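PDB 6LD8: cystathionine gamma-synthase from Xanthomonas oryzae pv. oryzae, which probably uses pyridoxal 5'-phosphate to form cystathionine from cysteine and an activated homoserine, and may also have cystathionine gamma-lyase activity. Local coordinates for residues L180-N185 against A200-H205; M88-L93 against G220-R225; E155-P160 against T186-A191; E74-A79 against Q193-F198. The protein carries 1 engineered substitution. One frame throughout, in Å; residues are numbered along the deposited sequence.

Interaction 1: residues L180-N185 against A200-H205; sequences LTVVDN and ADLVLH. With 0JO (2-{[(E)-{3-hydroxy-2-methyl-5-[(phosphonooxy)methyl]pyridin-4-yl}methylidene]amino}prop-2-enoic acid), chain E.
D201 OD2 is gripped twice by T181 at the entry to a parallel strand pair, 180-184 beside 202-205, in the central sheet of the type I fold of PLP enzymes. The T181 amide N comes to its anti lone pair at 2.8 Å (N-H...O 159°), while T181 OG1 meets OD2 from above the carboxylate plane at 3.3 Å. With chi1 at 48°, T181 tucks that hydroxyl between its own backbone N and carbonyl carbon, back toward D201. The backbones then run together: T181 O receives L202 N, L202 O takes V183 N at 2.9 Å, V183 O takes L204 N, and N185 N reaches L204 O. V182, D184, L202 and L204 share one face of the sheet, where V182 CG2 rests on L204 CD2 at 3.7 Å. At the C-terminal end D184 turns its carboxylate to the bound aminoacrylate adduct 0JO, placing OD2 2.6 Å from the pyridine N1, the position where type I enzymes hold an aspartate. Its other oxygen, OD1, is hydrogen-bonded to T186 OG1, which probably helps to hold the rotation of the carboxylate. A methyl of L204 flanks the same group, CD1 lying 3.6 Å from D184 CG.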
# COMPACT_ATOMS: atom_id res chain seq x y z
N LEU A 180 0.29 -10.63 38.72
CA LEU A 180 -0.50 -10.26 37.52
C LEU A 180 -0.50 -11.47 36.59
O LEU A 180 0.47 -12.32 36.65
CB LEU A 180 0.12 -9.02 36.84
CG LEU A 180 0.04 -7.71 37.64
CD1 LEU A 180 0.99 -6.66 37.09
CD2 LEU A 180 -1.37 -7.15 37.70
N THR A 181 -1.48 -11.54 35.69
CA THR A 181 -1.54 -12.60 34.66
C THR A 181 -1.64 -12.02 33.26
O THR A 181 -2.44 -11.08 33.05
CB THR A 181 -2.72 -13.53 34.92
OG1 THR A 181 -3.84 -12.67 35.15
CG2 THR A 181 -2.44 -14.39 36.13
N VAL A 182 -0.92 -12.63 32.33
CA VAL A 182 -1.02 -12.27 30.90
C VAL A 182 -1.28 -13.57 30.15
O VAL A 182 -0.56 -14.53 30.39
CB VAL A 182 0.24 -11.54 30.37
CG1 VAL A 182 1.54 -12.30 30.65
CG2 VAL A 182 0.11 -11.27 28.88
N VAL A 183 -2.27 -13.58 29.25
CA VAL A 183 -2.51 -14.80 28.41
C VAL A 183 -2.18 -14.49 26.94
O VAL A 183 -2.64 -13.48 26.45
CB VAL A 183 -3.97 -15.25 28.56
CG1 VAL A 183 -4.22 -16.55 27.79
CG2 VAL A 183 -4.34 -15.38 30.04
N ASP A 184 -1.34 -15.31 26.33
CA ASP A 184 -1.09 -15.37 24.89
C ASP A 184 -2.24 -16.16 24.26
O ASP A 184 -2.22 -17.39 24.32
CB ASP A 184 0.29 -15.97 24.61
CG ASP A 184 0.65 -15.84 23.14
OD1 ASP A 184 -0.30 -15.59 22.37
OD2 ASP A 184 1.88 -15.95 22.78
N ASN A 185 -3.18 -15.44 23.68
CA ASN A 185 -4.43 -15.95 23.06
C ASN A 185 -4.28 -16.06 21.52
O ASN A 185 -5.28 -16.05 20.84
CB ASN A 185 -5.56 -15.02 23.50
CG ASN A 185 -6.93 -15.61 23.27
OD1 ASN A 185 -7.91 -14.88 23.05
ND2 ASN A 185 -6.98 -16.93 23.31
N ALA A 200 -7.98 -12.38 33.76
CA ALA A 200 -6.60 -11.97 33.36
C ALA A 200 -6.44 -10.43 33.36
O ALA A 200 -7.39 -9.69 33.14
CB ALA A 200 -6.26 -12.56 32.04
N ASP A 201 -5.24 -9.95 33.67
CA ASP A 201 -4.91 -8.50 33.64
C ASP A 201 -4.75 -8.07 32.18
O ASP A 201 -5.19 -6.96 31.82
CB ASP A 201 -3.68 -8.24 34.51
CG ASP A 201 -3.96 -8.64 35.95
OD1 ASP A 201 -4.83 -7.98 36.55
OD2 ASP A 201 -3.41 -9.69 36.41
N LEU A 202 -4.15 -8.96 31.40
CA LEU A 202 -3.64 -8.70 30.05
C LEU A 202 -3.92 -9.92 29.17
O LEU A 202 -3.69 -11.10 29.62
CB LEU A 202 -2.13 -8.50 30.10
CG LEU A 202 -1.62 -7.32 30.91
CD1 LEU A 202 -0.15 -7.56 31.29
CD2 LEU A 202 -1.77 -6.04 30.14
N VAL A 203 -4.29 -9.63 27.93
CA VAL A 203 -4.32 -10.63 26.85
C VAL A 203 -3.46 -10.10 25.70
O VAL A 203 -3.51 -8.89 25.40
CB VAL A 203 -5.78 -10.94 26.47
CG1 VAL A 203 -6.52 -9.74 25.95
CG2 VAL A 203 -5.84 -12.06 25.47
N LEU A 204 -2.70 -10.97 25.06
CA LEU A 204 -1.91 -10.54 23.91
C LEU A 204 -2.02 -11.54 22.76
O LEU A 204 -2.34 -12.70 22.98
CB LEU A 204 -0.46 -10.27 24.35
CG LEU A 204 0.40 -11.43 24.81
CD1 LEU A 204 0.90 -12.24 23.64
CD2 LEU A 204 1.60 -10.86 25.56
N HIS A 205 -1.65 -11.06 21.59
CA HIS A 205 -1.75 -11.80 20.32
C HIS A 205 -0.57 -11.49 19.42
O HIS A 205 -0.20 -10.31 19.34
CB HIS A 205 -2.96 -11.28 19.54
CG HIS A 205 -4.24 -11.66 20.14
ND1 HIS A 205 -4.76 -12.95 19.97
CD2 HIS A 205 -5.12 -10.96 20.91
CE1 HIS A 205 -5.90 -13.03 20.64
NE2 HIS A 205 -6.14 -11.82 21.25
O 0JO E . 4.88 -20.60 13.56
C 0JO E . 4.85 -20.21 14.73
OXT 0JO E . 4.73 -20.99 15.70
CA 0JO E . 5.10 -18.80 15.00
CB 0JO E . 5.95 -18.05 14.14
N 0JO E . 4.49 -18.28 16.16
C4A 0JO E . 4.50 -17.06 16.60
C4 0JO E . 3.93 -16.74 17.92
C3 0JO E . 3.10 -17.70 18.55
O3 0JO E . 2.83 -18.89 17.97
C2 0JO E . 2.56 -17.43 19.80
C2A 0JO E . 1.67 -18.44 20.48
N1 0JO E . 2.83 -16.28 20.43
C6 0JO E . 3.63 -15.37 19.85
C5 0JO E . 4.18 -15.54 18.61
C5A 0JO E . 5.09 -14.46 18.08
OP4 0JO E . 4.46 -13.53 17.15
P 0JO E . 5.24 -12.88 15.88
OP3 0JO E . 4.11 -12.07 15.25
OP1 0JO E . 6.30 -11.94 16.52
OP2 0JO E . 5.78 -13.98 15.04

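Interaction 2: residues M88-L93 against G220-R225. With 0JO (2-{[(E)-{3-hydroxy-2-methyl-5-[(phosphonooxy)methyl]pyridin-4-yl}methylidene]amino}prop-2-enoic acid), chain E.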
# COMPACT_ATOMS: atom_id res chain seq x y z
N MET A 88 6.13 -10.94 19.07
CA MET A 88 7.22 -10.93 20.06
C MET A 88 7.31 -9.54 20.67
O MET A 88 7.59 -9.47 21.85
CB MET A 88 8.59 -11.28 19.47
CG MET A 88 8.78 -12.75 19.18
SD MET A 88 8.18 -13.92 20.46
CE MET A 88 8.92 -13.16 21.90
N GLY A 89 7.15 -8.47 19.88
CA GLY A 89 7.17 -7.10 20.39
C GLY A 89 6.07 -6.87 21.39
O GLY A 89 6.26 -6.07 22.30
N ALA A 90 4.91 -7.51 21.24
CA ALA A 90 3.85 -7.39 22.25
C ALA A 90 4.30 -8.02 23.58
O ALA A 90 4.05 -7.48 24.64
CB ALA A 90 2.58 -8.01 21.72
N ILE A 91 4.94 -9.17 23.50
CA ILE A 91 5.48 -9.87 24.70
C ILE A 91 6.54 -8.95 25.32
O ILE A 91 6.49 -8.66 26.54
CB ILE A 91 6.01 -11.25 24.29
CG1 ILE A 91 4.87 -12.13 23.80
CG2 ILE A 91 6.79 -11.89 25.42
CD1 ILE A 91 5.30 -13.52 23.43
N ASN A 92 7.43 -8.44 24.48
CA ASN A 92 8.49 -7.51 24.92
C ASN A 92 7.85 -6.32 25.63
O ASN A 92 8.25 -5.93 26.73
CB ASN A 92 9.32 -7.05 23.73
CG ASN A 92 10.54 -6.29 24.17
OD1 ASN A 92 11.25 -6.70 25.10
ND2 ASN A 92 10.82 -5.21 23.49
N LEU A 93 6.84 -5.74 25.02
CA LEU A 93 6.19 -4.58 25.66
C LEU A 93 5.76 -4.94 27.10
O LEU A 93 6.06 -4.18 28.00
CB LEU A 93 5.01 -4.16 24.80
CG LEU A 93 4.15 -3.07 25.38
CD1 LEU A 93 4.98 -1.83 25.71
CD2 LEU A 93 3.00 -2.75 24.43
N GLY A 220 1.48 -7.44 16.46
CA GLY A 220 1.09 -7.89 17.80
C GLY A 220 0.08 -6.95 18.36
O GLY A 220 -0.08 -5.87 17.81
N ALA A 221 -0.58 -7.35 19.43
CA ALA A 221 -1.55 -6.51 20.16
C ALA A 221 -1.47 -6.92 21.63
O ALA A 221 -1.12 -8.08 21.93
CB ALA A 221 -2.94 -6.69 19.61
N VAL A 222 -1.72 -5.98 22.52
CA VAL A 222 -1.89 -6.25 23.95
C VAL A 222 -3.11 -5.45 24.35
O VAL A 222 -3.19 -4.28 23.96
CB VAL A 222 -0.69 -5.82 24.80
CG1 VAL A 222 -0.87 -6.31 26.23
CG2 VAL A 222 0.62 -6.37 24.28
N VAL A 223 -4.05 -6.12 25.00
CA VAL A 223 -5.25 -5.51 25.61
C VAL A 223 -5.14 -5.72 27.12
O VAL A 223 -4.96 -6.87 27.54
CB VAL A 223 -6.49 -6.16 24.97
CG1 VAL A 223 -7.78 -5.76 25.64
CG2 VAL A 223 -6.52 -5.85 23.49
N ALA A 224 -5.30 -4.65 27.87
CA ALA A 224 -5.36 -4.67 29.34
C ALA A 224 -6.82 -4.55 29.78
O ALA A 224 -7.58 -3.78 29.17
CB ALA A 224 -4.54 -3.55 29.92
N ARG A 225 -7.19 -5.30 30.81
CA ARG A 225 -8.54 -5.18 31.41
C ARG A 225 -8.66 -3.75 31.94
O ARG A 225 -9.69 -3.15 31.79
CB ARG A 225 -8.73 -6.27 32.47
CG ARG A 225 -10.00 -6.16 33.31
CD ARG A 225 -11.29 -6.18 32.47
NE ARG A 225 -12.50 -6.11 33.29
CZ ARG A 225 -13.50 -7.00 33.29
NH1 ARG A 225 -14.52 -6.80 34.11
NH2 ARG A 225 -13.50 -8.05 32.47
O 0JO E . 4.88 -20.60 13.56
C 0JO E . 4.85 -20.21 14.73
OXT 0JO E . 4.73 -20.99 15.70
CA 0JO E . 5.10 -18.80 15.00
CB 0JO E . 5.95 -18.05 14.14
N 0JO E . 4.49 -18.28 16.16
C4A 0JO E . 4.50 -17.06 16.60
C4 0JO E . 3.93 -16.74 17.92
C3 0JO E . 3.10 -17.70 18.55
O3 0JO E . 2.83 -18.89 17.97
C2 0JO E . 2.56 -17.43 19.80
C2A 0JO E . 1.67 -18.44 20.48
N1 0JO E . 2.83 -16.28 20.43
C6 0JO E . 3.63 -15.37 19.85
C5 0JO E . 4.18 -15.54 18.61
C5A 0JO E . 5.09 -14.46 18.08
OP4 0JO E . 4.46 -13.53 17.15
P 0JO E . 5.24 -12.88 15.88
OP3 0JO E . 4.11 -12.07 15.25
OP1 0JO E . 6.30 -11.94 16.52
OP2 0JO E . 5.78 -13.98 15.04
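Helix 87-98, whose N-terminal turn receives the cofactor phosphate in this type I PLP fold, lays A90 and L93 against strand 220-224 of the central sheet. The helix segment and the strand run in roughly the same direction, their axes 36° apart and 6.8 Å at closest approach. A90 is the main point of contact. Its methyl comes down over G220, with A90 CB 4.2 Å from G220 CA; a glycine has no side chain to stand in the way, so the helix can settle close to the strand. A90 CB also packs on V222 CG2 at 3.6 Å and touches the carbonyl of A221. V222 holds CG1 anti to its backbone N (chi1 -172°), leaving CG2 as the branch that meets both A90 and, more loosely, L93 CD2. No hydrogen bond crosses between the two segments; the contact is van der Waals packing. A90 also touches T84, and L93 both V82 and T84, of strand 80-84. At the other end of the segment M88 N donates to OP1 of 0JO at 2.7 Å, where the helix dipole would probably help to hold the phosphate. The M88 chain is bent at chi2 and chi3, bringing SD to 3.9 Å from 0JO C5A.

Interaction 3: residues E155-P160 against T186-A191; sequences ETPSNP and TFLSPA. With 0JO (2-{[(E)-{3-hydroxy-2-methyl-5-[(phosphonooxy)methyl]pyridin-4-yl}methylidene]amino}prop-2-enoic acid), chain E.
The backbones of two irregular segments come nearest at P157 and F187, their CA atoms 6.4 Å apart. Cis peptide bonds precede both P157 and P160, bending 155-160 sharply, and no direct hydrogen bond crosses to 186-191. A water does bridge the backbones, donating to T156 O and accepting from L188 N. Among the side chains, the P157 ring meets L188 at about a right angle, with P157 CD 3.4 Å from L188 CD1, while P157 O lies near F187 CB. Both segments leave the C-terminal ends of parallel strands, 151-155 and 180-184, the edge of the sheet where a type I PLP enzyme binds its cofactor. Here the F187 ring, swung out at chi1 -101°, reaches N159 obliquely with its CZ end: F187 CZ is 3.4 Å from N159 CB, and the N159 amide plane lies 32° from the ring plane. That amide also comes close to the carboxylate and O3 of 0JO. N159 is itself held from behind, its backbone N donating to E155 OE1 at 3.0 Å, met nearly head-on along the C-O bond; E155 OE2 is taken by Y112 N. On the cofactor ring's methyl, E155 CD approaches 0JO C2A to 3.8 Å, and T186 CB lies at a similar distance from C2A.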
# COMPACT_ATOMS: atom_id res chain seq x y z
N GLU A 155 0.03 -19.63 28.07
CA GLU A 155 -0.19 -19.77 26.62
C GLU A 155 -1.11 -21.00 26.41
O GLU A 155 -0.61 -22.14 26.53
CB GLU A 155 1.17 -19.86 25.92
CG GLU A 155 1.06 -20.07 24.41
CD GLU A 155 2.35 -20.46 23.68
OE1 GLU A 155 2.31 -21.45 22.96
OE2 GLU A 155 3.39 -19.76 23.87
N THR A 156 -2.40 -20.77 26.13
CA THR A 156 -3.41 -21.86 25.95
C THR A 156 -4.32 -21.57 24.76
O THR A 156 -4.91 -20.49 24.65
CB THR A 156 -4.20 -22.15 27.23
OG1 THR A 156 -5.07 -23.27 27.06
CG2 THR A 156 -5.09 -21.02 27.67
N PRO A 157 -4.53 -22.56 23.89
CA PRO A 157 -3.77 -23.80 23.86
C PRO A 157 -2.33 -23.55 23.47
O PRO A 157 -2.05 -22.57 22.83
CB PRO A 157 -4.34 -24.60 22.70
CG PRO A 157 -5.73 -24.02 22.49
CD PRO A 157 -5.60 -22.57 22.88
N SER A 158 -1.48 -24.51 23.77
CA SER A 158 -0.02 -24.35 23.75
C SER A 158 0.47 -24.81 22.37
O SER A 158 -0.11 -25.73 21.78
CB SER A 158 0.61 -25.12 24.92
OG SER A 158 0.75 -26.52 24.65
N ASN A 159 1.54 -24.18 21.91
CA ASN A 159 2.14 -24.37 20.58
C ASN A 159 3.40 -25.18 20.79
O ASN A 159 4.35 -24.65 21.35
CB ASN A 159 2.43 -22.98 20.01
CG ASN A 159 3.19 -22.98 18.69
OD1 ASN A 159 3.58 -21.89 18.24
ND2 ASN A 159 3.38 -24.16 18.09
N PRO A 160 3.52 -26.41 20.26
CA PRO A 160 2.58 -27.00 19.32
C PRO A 160 1.84 -28.29 19.73
O PRO A 160 1.44 -29.00 18.86
CB PRO A 160 3.61 -27.44 18.27
CG PRO A 160 4.68 -28.10 19.12
CD PRO A 160 4.67 -27.30 20.43
N THR A 186 -3.08 -16.24 20.99
CA THR A 186 -2.82 -16.25 19.53
C THR A 186 -3.57 -17.42 18.86
O THR A 186 -4.11 -17.24 17.74
CB THR A 186 -1.31 -16.36 19.25
OG1 THR A 186 -0.66 -15.19 19.73
CG2 THR A 186 -0.98 -16.55 17.79
N PHE A 187 -3.47 -18.62 19.42
CA PHE A 187 -3.95 -19.87 18.82
C PHE A 187 -5.48 -19.89 18.63
O PHE A 187 -5.89 -20.56 17.70
CB PHE A 187 -3.42 -21.04 19.61
CG PHE A 187 -2.24 -21.71 18.96
CD1 PHE A 187 -1.22 -20.96 18.43
CD2 PHE A 187 -2.17 -23.10 18.91
CE1 PHE A 187 -0.13 -21.59 17.84
CE2 PHE A 187 -1.10 -23.73 18.29
CZ PHE A 187 -0.09 -22.97 17.75
N LEU A 188 -6.29 -19.17 19.41
CA LEU A 188 -7.77 -19.21 19.23
C LEU A 188 -8.34 -17.90 18.75
O LEU A 188 -9.48 -17.94 18.17
CB LEU A 188 -8.44 -19.65 20.53
CG LEU A 188 -8.22 -21.11 20.88
CD1 LEU A 188 -8.77 -21.42 22.25
CD2 LEU A 188 -8.83 -22.05 19.84
N SER A 189 -7.63 -16.78 18.98
CA SER A 189 -8.14 -15.41 18.70
C SER A 189 -9.24 -15.05 19.67
O SER A 189 -9.85 -15.92 20.28
CB SER A 189 -8.66 -15.30 17.27
OG SER A 189 -10.05 -15.56 17.13
N PRO A 190 -9.61 -13.76 19.76
CA PRO A 190 -10.69 -13.34 20.63
C PRO A 190 -12.03 -13.98 20.25
O PRO A 190 -12.94 -13.93 21.03
CB PRO A 190 -10.84 -11.85 20.33
CG PRO A 190 -9.53 -11.45 19.75
CD PRO A 190 -8.99 -12.65 19.03
N ALA A 191 -12.18 -14.47 19.03
CA ALA A 191 -13.49 -14.98 18.56
C ALA A 191 -13.79 -16.29 19.30
O ALA A 191 -14.96 -16.64 19.41
CB ALA A 191 -13.47 -15.16 17.06
O 0JO E . 4.88 -20.60 13.56
C 0JO E . 4.85 -20.21 14.73
OXT 0JO E . 4.73 -20.99 15.70
CA 0JO E . 5.10 -18.80 15.00
CB 0JO E . 5.95 -18.05 14.14
N 0JO E . 4.49 -18.28 16.16
C4A 0JO E . 4.50 -17.06 16.60
C4 0JO E . 3.93 -16.74 17.92
C3 0JO E . 3.10 -17.70 18.55
O3 0JO E . 2.83 -18.89 17.97
C2 0JO E . 2.56 -17.43 19.80
C2A 0JO E . 1.67 -18.44 20.48
N1 0JO E . 2.83 -16.28 20.43
C6 0JO E . 3.63 -15.37 19.85
C5 0JO E . 4.18 -15.54 18.61
C5A 0JO E . 5.09 -14.46 18.08
OP4 0JO E . 4.46 -13.53 17.15
P 0JO E . 5.24 -12.88 15.88
OP3 0JO E . 4.11 -12.07 15.25
OP1 0JO E . 6.30 -11.94 16.52
OP2 0JO E . 5.78 -13.98 15.04
O HOH W 1 -5.41 -18.84 22.35

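Interaction 4: residues E74-A79 against Q193-F198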
# COMPACT_ATOMS: atom_id res chain seq x y z
N GLU A 74 -12.51 -4.13 22.21
CA GLU A 74 -13.95 -4.48 22.24
C GLU A 74 -14.12 -6.00 22.19
O GLU A 74 -14.86 -6.51 22.97
CB GLU A 74 -14.77 -3.84 21.13
CG GLU A 74 -16.26 -3.79 21.49
CD GLU A 74 -17.20 -3.30 20.39
OE1 GLU A 74 -16.69 -2.76 19.36
OE2 GLU A 74 -18.45 -3.45 20.55
N LEU A 75 -13.38 -6.71 21.35
CA LEU A 75 -13.55 -8.15 21.18
C LEU A 75 -13.10 -8.89 22.44
O LEU A 75 -13.63 -9.97 22.70
CB LEU A 75 -12.70 -8.60 19.99
CG LEU A 75 -13.40 -8.87 18.66
CD1 LEU A 75 -14.51 -7.89 18.38
CD2 LEU A 75 -12.38 -8.91 17.53
N GLU A 76 -12.06 -8.41 23.11
CA GLU A 76 -11.45 -9.13 24.24
C GLU A 76 -12.17 -8.74 25.54
O GLU A 76 -11.97 -9.44 26.55
CB GLU A 76 -9.93 -8.90 24.33
CG GLU A 76 -9.12 -9.70 23.32
CD GLU A 76 -8.93 -11.20 23.51
OE1 GLU A 76 -9.55 -11.80 24.42
OE2 GLU A 76 -8.17 -11.80 22.75
N GLY A 77 -12.93 -7.65 25.54
CA GLY A 77 -13.52 -7.06 26.75
C GLY A 77 -12.53 -6.21 27.54
O GLY A 77 -12.61 -6.16 28.75
N GLY A 78 -11.67 -5.45 26.89
CA GLY A 78 -10.61 -4.72 27.59
C GLY A 78 -10.87 -3.24 27.64
O GLY A 78 -11.78 -2.78 26.96
N ALA A 79 -10.01 -2.52 28.33
CA ALA A 79 -10.10 -1.05 28.42
C ALA A 79 -9.47 -0.40 27.18
O ALA A 79 -9.82 0.73 26.86
CB ALA A 79 -9.40 -0.59 29.68
N GLN A 193 -11.89 -17.47 22.48
CA GLN A 193 -11.46 -17.49 23.90
C GLN A 193 -11.26 -16.05 24.35
O GLN A 193 -10.56 -15.31 23.62
CB GLN A 193 -10.18 -18.30 24.06
CG GLN A 193 -9.76 -18.53 25.52
CD GLN A 193 -8.57 -19.47 25.59
OE1 GLN A 193 -7.45 -19.11 25.19
NE2 GLN A 193 -8.81 -20.68 26.08
N LYS A 194 -11.88 -15.67 25.44
CA LYS A 194 -11.76 -14.35 26.09
C LYS A 194 -11.13 -14.50 27.46
O LYS A 194 -11.81 -14.49 28.49
CB LYS A 194 -13.11 -13.70 26.20
CG LYS A 194 -13.95 -13.76 24.93
CD LYS A 194 -14.76 -12.52 24.58
CE LYS A 194 -15.62 -11.99 25.68
NZ LYS A 194 -16.09 -10.62 25.41
N PRO A 195 -9.78 -14.54 27.56
CA PRO A 195 -9.11 -14.65 28.87
C PRO A 195 -9.47 -13.56 29.88
O PRO A 195 -9.49 -13.86 31.04
CB PRO A 195 -7.63 -14.59 28.52
CG PRO A 195 -7.57 -15.12 27.11
CD PRO A 195 -8.84 -14.64 26.45
N LEU A 196 -9.77 -12.34 29.45
CA LEU A 196 -10.16 -11.27 30.41
C LEU A 196 -11.48 -11.64 31.11
O LEU A 196 -11.68 -11.12 32.20
CB LEU A 196 -10.29 -9.90 29.74
CG LEU A 196 -9.07 -9.41 28.94
CD1 LEU A 196 -9.26 -7.95 28.57
CD2 LEU A 196 -7.79 -9.60 29.70
N ASP A 197 -12.36 -12.44 30.49
CA ASP A 197 -13.62 -12.89 31.14
C ASP A 197 -13.24 -13.76 32.35
O ASP A 197 -14.01 -13.79 33.23
CB ASP A 197 -14.54 -13.67 30.19
CG ASP A 197 -15.33 -12.82 29.20
OD1 ASP A 197 -15.31 -11.57 29.33
OD2 ASP A 197 -16.04 -13.42 28.34
N PHE A 198 -12.08 -14.41 32.38
CA PHE A 198 -11.62 -15.29 33.48
C PHE A 198 -10.79 -14.50 34.50
O PHE A 198 -10.09 -15.12 35.29
CB PHE A 198 -10.81 -16.46 32.92
CG PHE A 198 -11.65 -17.39 32.08
CD1 PHE A 198 -12.39 -18.40 32.67
CD2 PHE A 198 -11.79 -17.19 30.72
CE1 PHE A 198 -13.20 -19.23 31.91
CE2 PHE A 198 -12.64 -17.98 29.97
CZ PHE A 198 -13.34 -19.01 30.56
O HOH W 2 -10.70 -11.49 26.90
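L196 drops its side chain onto the chain as it leaves helix 63-76, its CD1 3.6 Å from G78 CA and its CB equally near E76 O. Alongside, K194 runs past the end of the helix with a kinked chain, bent at chi2 and chi3, so that its methylene CD lies 3.4 Å from L75 O. The E76 carboxylate comes to P195, OE1 lying 3.6 Å from P195 CD. No direct hydrogen bond links the segments; one water instead donates to E76 OE1 at 2.8 Å and accepts from L196 N, and so ties a glutamate to the start of the 3-10 turn 195-198. What positions these groups lies just behind them. G77 takes up positive phi (80°) where the helix ends, turning the chain through G78 toward strand 80-84. On the other segment, the turn carrying L196 is closed by D197 N to K194 O at 2.9 Å and by F198 N to P195 O. E76 OE2 is hydrogen-bonded to H205 NE2, which fixes the outer end of the glutamate. Further out, L196 and P195 rest on V203 of strand 202-206, F198 lies against helix 167-176, and L75 packs on A19 of helix 16-21.

How the interactions relate
From the N terminus, 74-79 opens the loop that interaction 4 closes at 193-198, and 88-93 soon opens the longer one that interaction 2 closes at 220-225; these two cross. Interaction 3, from 155-160 to 186-191, nests inside both. Interaction 1, from 180-185 to 200-205, crosses interactions 3 and 4 and nests inside interaction 2. Interaction 1 pairs strands within the central sheet, interaction 2 sets helix 87-98 on that sheet, interaction 3 joins loops at the cofactor edge, and interaction 4 ties the end of helix 63-76 to the connection between strands 180-184 and 202-206. Interactions 1, 2 and 3 all touch 0JO.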